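PDB 3H6E: carbohydrate kinase, FGGY from Novosphingobium aromaticivorans, which probably phosphorylates a sugar or related polyol at the expense of ATP, as kinases of the FGGY carbohydrate kinase family do. Local coordinates for residues A[239-243]-A[427-432]; A[276-282]-A[383-387]; A[389-393]-A[414-419]. All coordinates share one frame; numbering follows the deposited sequence.

Interaction 1 (A[239-243]-A[427-432]); sequences LAARG and FGALRL
Leu239 and Arg431 carry a mixed apolar and polar contact that joins the C-terminal end of helix 233-241 to segment 427-432, which runs into the short helix 430-433, two pieces 184 residues apart in the chain. The backbones come close where neither side has bulk: the CA atoms of Ala240 and Gly428 lie 4.1 Å apart. Beside this point Leu239 CD1 reaches over Gly428 O at 3.4 Å and ends 3.7 Å from Leu432 CD1, the two leucine side chains crossing at about a right angle. Leu231 of strand 226-232 touches both leucines. On the other flank Ala240 CB meets the edge of the Phe427 ring, 4.0 Å from CD2.

Arg431 folds back through bends at chi2 and chi3 (45° at the latter), bringing NH1 within 2.8 Å of Leu239 O. This hydrogen bond is rather bent, 137° at the hydrogen, and the donor is tilted from the carbonyl plane. The chain of the arginine presses on Gly243, its CD being 3.6 Å from Gly243 CA, where a beta carbon would collide with it. Arg431 NH2 also donates to Pro435 O, and NE, weakly, to Leu437 O. The guanidinium thus links helix 233-241 near its end to Pro435 and Leu437, and spreading its donors over three carbonyls is likely to ease the burden of its charge.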
# COMPACT_ATOMS: atom_id res chain seq x y z
N LEU A 239 3.25 0.02 10.12
CA LEU A 239 3.11 -0.01 11.57
C LEU A 239 3.37 -1.41 12.09
O LEU A 239 4.18 -1.62 12.99
CB LEU A 239 1.71 0.43 11.99
CG LEU A 239 1.52 1.91 12.27
CD1 LEU A 239 0.10 2.18 12.73
CD2 LEU A 239 2.53 2.38 13.30
N ALA A 240 2.66 -2.38 11.52
CA ALA A 240 2.82 -3.78 11.89
C ALA A 240 4.28 -4.21 11.81
O ALA A 240 4.87 -4.63 12.81
CB ALA A 240 1.95 -4.66 11.02
N ALA A 241 4.86 -4.10 10.62
CA ALA A 241 6.25 -4.47 10.40
C ALA A 241 7.17 -3.85 11.45
O ALA A 241 8.10 -4.50 11.93
CB ALA A 241 6.68 -4.07 9.01
N ARG A 242 6.91 -2.60 11.81
CA ARG A 242 7.73 -1.90 12.79
C ARG A 242 7.51 -2.44 14.20
O ARG A 242 8.22 -2.07 15.14
CB ARG A 242 7.48 -0.39 12.74
CG ARG A 242 7.91 0.26 11.44
CD ARG A 242 8.14 1.75 11.60
NE ARG A 242 6.91 2.48 11.86
CZ ARG A 242 6.17 3.07 10.92
NH1 ARG A 242 6.55 3.02 9.65
NH2 ARG A 242 5.06 3.71 11.25
N GLY A 243 6.51 -3.31 14.35
CA GLY A 243 6.26 -3.98 15.61
C GLY A 243 7.27 -5.07 15.89
O GLY A 243 7.62 -5.33 17.04
N PHE A 427 -3.99 -5.49 11.91
CA PHE A 427 -3.27 -5.41 13.18
C PHE A 427 -2.56 -4.08 13.37
O PHE A 427 -2.65 -3.47 14.44
CB PHE A 427 -2.26 -6.55 13.33
CG PHE A 427 -1.29 -6.33 14.46
CD1 PHE A 427 -1.71 -6.38 15.78
CD2 PHE A 427 0.05 -6.05 14.20
CE1 PHE A 427 -0.83 -6.16 16.82
CE2 PHE A 427 0.94 -5.84 15.24
CZ PHE A 427 0.50 -5.89 16.55
N GLY A 428 -1.84 -3.64 12.35
CA GLY A 428 -1.01 -2.45 12.44
C GLY A 428 -1.58 -1.33 13.28
O GLY A 428 -0.87 -0.75 14.11
N ALA A 429 -2.85 -1.02 13.08
CA ALA A 429 -3.49 0.11 13.76
C ALA A 429 -3.39 0.04 15.28
O ALA A 429 -3.30 1.07 15.95
CB ALA A 429 -4.94 0.22 13.32
N LEU A 430 -3.43 -1.16 15.84
CA LEU A 430 -3.28 -1.33 17.29
C LEU A 430 -2.04 -0.61 17.81
O LEU A 430 -2.06 -0.02 18.89
CB LEU A 430 -3.21 -2.81 17.65
CG LEU A 430 -4.53 -3.53 17.95
CD1 LEU A 430 -5.55 -3.31 16.86
CD2 LEU A 430 -4.27 -5.01 18.17
N ARG A 431 -0.96 -0.67 17.03
CA ARG A 431 0.30 -0.06 17.43
C ARG A 431 0.22 1.46 17.50
O ARG A 431 1.15 2.13 17.93
CB ARG A 431 1.42 -0.50 16.49
CG ARG A 431 1.62 -2.01 16.44
CD ARG A 431 3.08 -2.36 16.22
NE ARG A 431 3.95 -1.54 17.06
CZ ARG A 431 4.62 -0.48 16.63
NH1 ARG A 431 4.52 -0.10 15.37
NH2 ARG A 431 5.38 0.22 17.47
N LEU A 432 -0.92 1.99 17.08
CA LEU A 432 -1.17 3.42 17.16
C LEU A 432 -1.60 3.77 18.58
O LEU A 432 -1.39 4.89 19.06
CB LEU A 432 -2.27 3.79 16.15
CG LEU A 432 -2.02 4.97 15.21
CD1 LEU A 432 -0.54 5.14 14.91
CD2 LEU A 432 -2.83 4.79 13.93
O HOH W 1 6.66 2.57 15.23

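Interaction 2 (A[276-282]-A[383-387])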
# COMPACT_ATOMS: atom_id res chain seq x y z
N LEU A 276 14.81 10.96 -7.30
CA LEU A 276 14.29 9.66 -7.72
C LEU A 276 13.78 9.67 -9.16
O LEU A 276 13.21 10.65 -9.61
CB LEU A 276 13.19 9.18 -6.77
CG LEU A 276 13.63 8.73 -5.38
CD1 LEU A 276 12.43 8.62 -4.45
CD2 LEU A 276 14.39 7.41 -5.45
N PRO A 277 13.97 8.55 -9.87
CA PRO A 277 13.64 8.35 -11.29
C PRO A 277 12.18 8.00 -11.52
O PRO A 277 11.83 6.82 -11.42
CB PRO A 277 14.52 7.15 -11.70
CG PRO A 277 15.39 6.84 -10.49
CD PRO A 277 14.66 7.37 -9.31
N GLU A 278 11.35 8.98 -11.85
CA GLU A 278 9.93 8.73 -12.08
C GLU A 278 9.69 7.68 -13.17
O GLU A 278 8.76 6.87 -13.06
CB GLU A 278 9.19 10.02 -12.45
CG GLU A 278 7.73 9.79 -12.80
CD GLU A 278 7.04 11.05 -13.30
OE1 GLU A 278 7.73 12.07 -13.50
OE2 GLU A 278 5.80 11.00 -13.50
N ALA A 279 10.51 7.69 -14.20
CA ALA A 279 10.31 6.80 -15.34
C ALA A 279 10.59 5.34 -15.01
O ALA A 279 10.20 4.44 -15.76
CB ALA A 279 11.15 7.25 -16.52
N ARG A 280 11.27 5.09 -13.90
CA ARG A 280 11.58 3.72 -13.53
C ARG A 280 10.67 3.20 -12.41
O ARG A 280 11.02 2.28 -11.68
CB ARG A 280 13.07 3.56 -13.19
CG ARG A 280 13.92 3.30 -14.44
CD ARG A 280 15.38 3.66 -14.25
NE ARG A 280 16.09 2.74 -13.38
CZ ARG A 280 16.48 1.52 -13.73
NH1 ARG A 280 16.21 1.06 -14.94
NH2 ARG A 280 17.13 0.76 -12.86
N ASP A 281 9.50 3.82 -12.31
CA ASP A 281 8.43 3.35 -11.44
C ASP A 281 8.74 3.50 -9.95
O ASP A 281 8.50 2.59 -9.15
CB ASP A 281 8.05 1.90 -11.78
CG ASP A 281 6.55 1.69 -11.87
OD1 ASP A 281 5.81 2.48 -11.24
OD2 ASP A 281 6.11 0.76 -12.59
N CYS A 282 9.29 4.65 -9.57
CA CYS A 282 9.49 4.99 -8.17
C CYS A 282 8.48 6.05 -7.75
O CYS A 282 7.89 6.73 -8.59
CB CYS A 282 10.91 5.51 -7.93
SG CYS A 282 12.22 4.28 -8.20
N ASP A 383 17.46 -1.06 -4.94
CA ASP A 383 18.64 -0.20 -5.08
C ASP A 383 18.30 1.22 -5.53
O ASP A 383 18.97 2.17 -5.13
CB ASP A 383 19.67 -0.83 -6.01
CG ASP A 383 20.42 -1.97 -5.36
OD1 ASP A 383 20.39 -2.05 -4.11
OD2 ASP A 383 21.05 -2.77 -6.08
N LEU A 384 17.28 1.36 -6.38
CA LEU A 384 16.82 2.68 -6.81
C LEU A 384 16.49 3.61 -5.65
O LEU A 384 16.59 4.82 -5.78
CB LEU A 384 15.61 2.55 -7.73
CG LEU A 384 15.81 2.70 -9.24
CD1 LEU A 384 17.16 2.18 -9.68
CD2 LEU A 384 14.68 2.01 -10.00
N ILE A 385 16.09 3.04 -4.52
CA ILE A 385 15.65 3.84 -3.38
C ILE A 385 16.61 3.76 -2.19
O ILE A 385 16.34 4.33 -1.13
CB ILE A 385 14.22 3.44 -2.91
CG1 ILE A 385 14.16 1.95 -2.59
CG2 ILE A 385 13.20 3.79 -3.98
CD1 ILE A 385 12.81 1.48 -2.07
N GLY A 386 17.72 3.05 -2.36
CA GLY A 386 18.73 2.96 -1.33
C GLY A 386 18.39 2.02 -0.18
O GLY A 386 18.87 2.20 0.93
N SER A 387 17.56 1.02 -0.46
CA SER A 387 17.20 0.01 0.55
C SER A 387 18.43 -0.77 1.00
O SER A 387 19.18 -1.29 0.18
CB SER A 387 16.15 -0.96 -0.00
OG SER A 387 14.86 -0.39 -0.03
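Leu276 and Ile385 mark the nearest backbone approach, their CA atoms 7.4 Å apart, where segment 276-282 passes the end of helix 363-384; no hydrogen bond crosses the gap, and side chains fill it. Leu384 fills the middle of the contact. Its CB and CD2 both lie 3.8 Å from Cys282 SG, while CG faces Pro277 CG at 4.3 Å. Arg280 runs across it at about a right angle: the chain bends at chi3 (72°), which sets NE 3.7 Å from Leu384 CD2 and lays the guanidinium edge-on to Leu384 CD1, which lies in its plane 3.5 Å from Arg280 NH2. Replacing Arg280 with an alanine would probably leave Leu384 CD1 without the guanidinium at its side, thin the cover of CD2, and deprive Tyr349 of its cation-pi partner. Toward Ile385, Leu276 CD2 lies 3.4 Å from Leu384 O and 4.1 Å from Ile385 CG2. Ile385 CG1 sits between its own backbone N and carbonyl carbon (chi1 56°), and CG2 is the branch turned to Leu276. Ala296 of strand 292-298 touches both Cys282 and Ile385, continuing the apolar layer onto the sheet. The helix terminates here in a Schellman motif, with Gly386 at positive phi, packed against a loop that runs into the outermost strand 282-286 at Cys282.

Interaction 3 (A[389-393]-A[414-419]); sequences GRILV and CAVYTA
Val393 and Val416 meet at the apolar centre, on the sheet face they share with Ile391 and Thr418: CG2 of Val393 lies 4.0 Å from CG1 of Val416, and the two side chains cross obliquely. With its CG1 anti to the backbone N (chi1 177°), Val416 directs that methyl toward Val393. Helix 401-410 covers this face, Phe403 touching Val393, and Val404 touching Val416 and Thr418. Farther along the same face, Ile391 CG1 packs on the sulfur of Cys414, 3.8 Å from SG.

The other face carries Arg390, Leu392, Ala415 and Tyr417. Here Leu392 CD1 approaches Tyr417 CB at 4.2 Å, and Arg390 CB stands at the edge of the tyrosine ring, near its plane. Leu443 of strand 443-445 touches both Leu392 and Tyr417.

Between the faces runs the hydrogen-bond ladder. Ala415 N donates to Gly389 O with a nearly straight bond, 173° at the hydrogen, and Ile391 N to Ala415 O from above the carbonyl plane. Tyr417 N then reaches Ile391 O at 2.6 Å, almost in line with the carbonyl bond, and Val393 N closes the series on Tyr417 O at 3.0 Å. The acceptors thus alternate between the strands, as expected of parallel pairing. At the far end, water 2 donates to Val393 O at 2.6 Å and accepts from Ala419 N, carrying the polar link past the last direct bond.

The segments have their N-to-C directions 29° apart, in the twist usual for neighbouring strands. Together with helix 401-410 they form a beta-alpha-beta crossover, whose strands sit inside the mixed sheet of the C-terminal domain between strands 252-256 and 443-445, an arrangement in keeping with the actin-like ATPase fold of FGGY kinases.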
# COMPACT_ATOMS: atom_id res chain seq x y z
N GLY A 389 20.20 -3.01 4.80
CA GLY A 389 20.12 -3.42 6.19
C GLY A 389 19.11 -4.51 6.49
O GLY A 389 19.48 -5.64 6.78
N ARG A 390 17.83 -4.16 6.43
CA ARG A 390 16.77 -5.10 6.76
C ARG A 390 15.66 -5.04 5.73
O ARG A 390 15.13 -3.97 5.44
CB ARG A 390 16.21 -4.79 8.15
CG ARG A 390 17.28 -4.68 9.22
CD ARG A 390 16.75 -4.00 10.46
NE ARG A 390 17.81 -3.26 11.14
CZ ARG A 390 18.49 -3.71 12.19
NH1 ARG A 390 18.21 -4.90 12.71
NH2 ARG A 390 19.44 -2.96 12.74
N ILE A 391 15.31 -6.19 5.18
CA ILE A 391 14.19 -6.27 4.24
C ILE A 391 13.19 -7.32 4.70
O ILE A 391 13.53 -8.47 4.93
CB ILE A 391 14.66 -6.61 2.82
CG1 ILE A 391 15.68 -5.58 2.34
CG2 ILE A 391 13.48 -6.66 1.87
CD1 ILE A 391 16.00 -5.67 0.87
N LEU A 392 11.93 -6.90 4.84
CA LEU A 392 10.86 -7.80 5.23
C LEU A 392 9.96 -8.07 4.03
O LEU A 392 9.30 -7.17 3.53
CB LEU A 392 10.06 -7.20 6.38
CG LEU A 392 8.72 -7.85 6.72
CD1 LEU A 392 8.88 -9.35 6.93
CD2 LEU A 392 8.11 -7.18 7.94
N VAL A 393 9.96 -9.32 3.57
CA VAL A 393 9.08 -9.73 2.48
C VAL A 393 7.72 -10.13 3.03
O VAL A 393 7.63 -10.87 4.00
CB VAL A 393 9.68 -10.90 1.68
CG1 VAL A 393 8.83 -11.19 0.45
CG2 VAL A 393 11.11 -10.59 1.27
N CYS A 414 22.92 -8.15 3.93
CA CYS A 414 21.60 -7.67 4.30
C CYS A 414 20.82 -8.80 4.97
O CYS A 414 21.04 -9.97 4.68
CB CYS A 414 20.86 -7.16 3.07
SG CYS A 414 19.17 -6.60 3.36
N ALA A 415 19.93 -8.44 5.89
CA ALA A 415 19.10 -9.43 6.56
C ALA A 415 17.69 -9.45 5.97
O ALA A 415 16.85 -8.63 6.32
CB ALA A 415 19.05 -9.16 8.06
N VAL A 416 17.45 -10.39 5.06
CA VAL A 416 16.12 -10.59 4.48
C VAL A 416 15.25 -11.41 5.43
O VAL A 416 15.69 -12.42 5.97
CB VAL A 416 16.20 -11.29 3.12
CG1 VAL A 416 14.81 -11.55 2.55
CG2 VAL A 416 17.04 -10.47 2.15
N TYR A 417 14.01 -10.98 5.63
CA TYR A 417 13.12 -11.64 6.58
C TYR A 417 11.80 -12.11 5.96
O TYR A 417 11.38 -11.63 4.91
CB TYR A 417 12.80 -10.70 7.74
CG TYR A 417 13.97 -10.40 8.65
CD1 TYR A 417 14.50 -11.39 9.48
CD2 TYR A 417 14.54 -9.13 8.70
CE1 TYR A 417 15.56 -11.12 10.32
CE2 TYR A 417 15.60 -8.85 9.54
CZ TYR A 417 16.11 -9.85 10.35
OH TYR A 417 17.17 -9.59 11.19
N THR A 418 11.16 -13.06 6.63
CA THR A 418 9.78 -13.44 6.35
C THR A 418 9.10 -13.69 7.69
O THR A 418 9.76 -14.08 8.65
CB THR A 418 9.67 -14.70 5.47
OG1 THR A 418 10.45 -15.75 6.05
CG2 THR A 418 10.17 -14.42 4.06
N ALA A 419 7.80 -13.45 7.75
CA ALA A 419 7.05 -13.57 9.00
C ALA A 419 6.81 -15.03 9.40
O ALA A 419 6.77 -15.92 8.55
CB ALA A 419 5.74 -12.81 8.92
O HOH W 2 6.10 -11.84 5.93

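Interactions 2 and 3 are both nested within the long loop closed by interaction 1 and follow one another in series. Interactions 1 and 3 touch directly: Ala241 CB packs 3.6 Å from Leu392 CD2, although their centres are about 17 Å apart, so the end of helix 233-241 lies against the seven-stranded sheet at strand 390-394. Segment 383-387 is followed closely in sequence by 389-393, which connects interaction 2 to interaction 3 without further contact; their centres are about 19 Å apart. Interactions 1 and 2 are the most distant pair, about 26 Å between centres and 13 Å between nearest atoms. Interaction 2 involves the edge strand 282-286, whereas interaction 3 pairs two inner strands toward the other edge, 443-445.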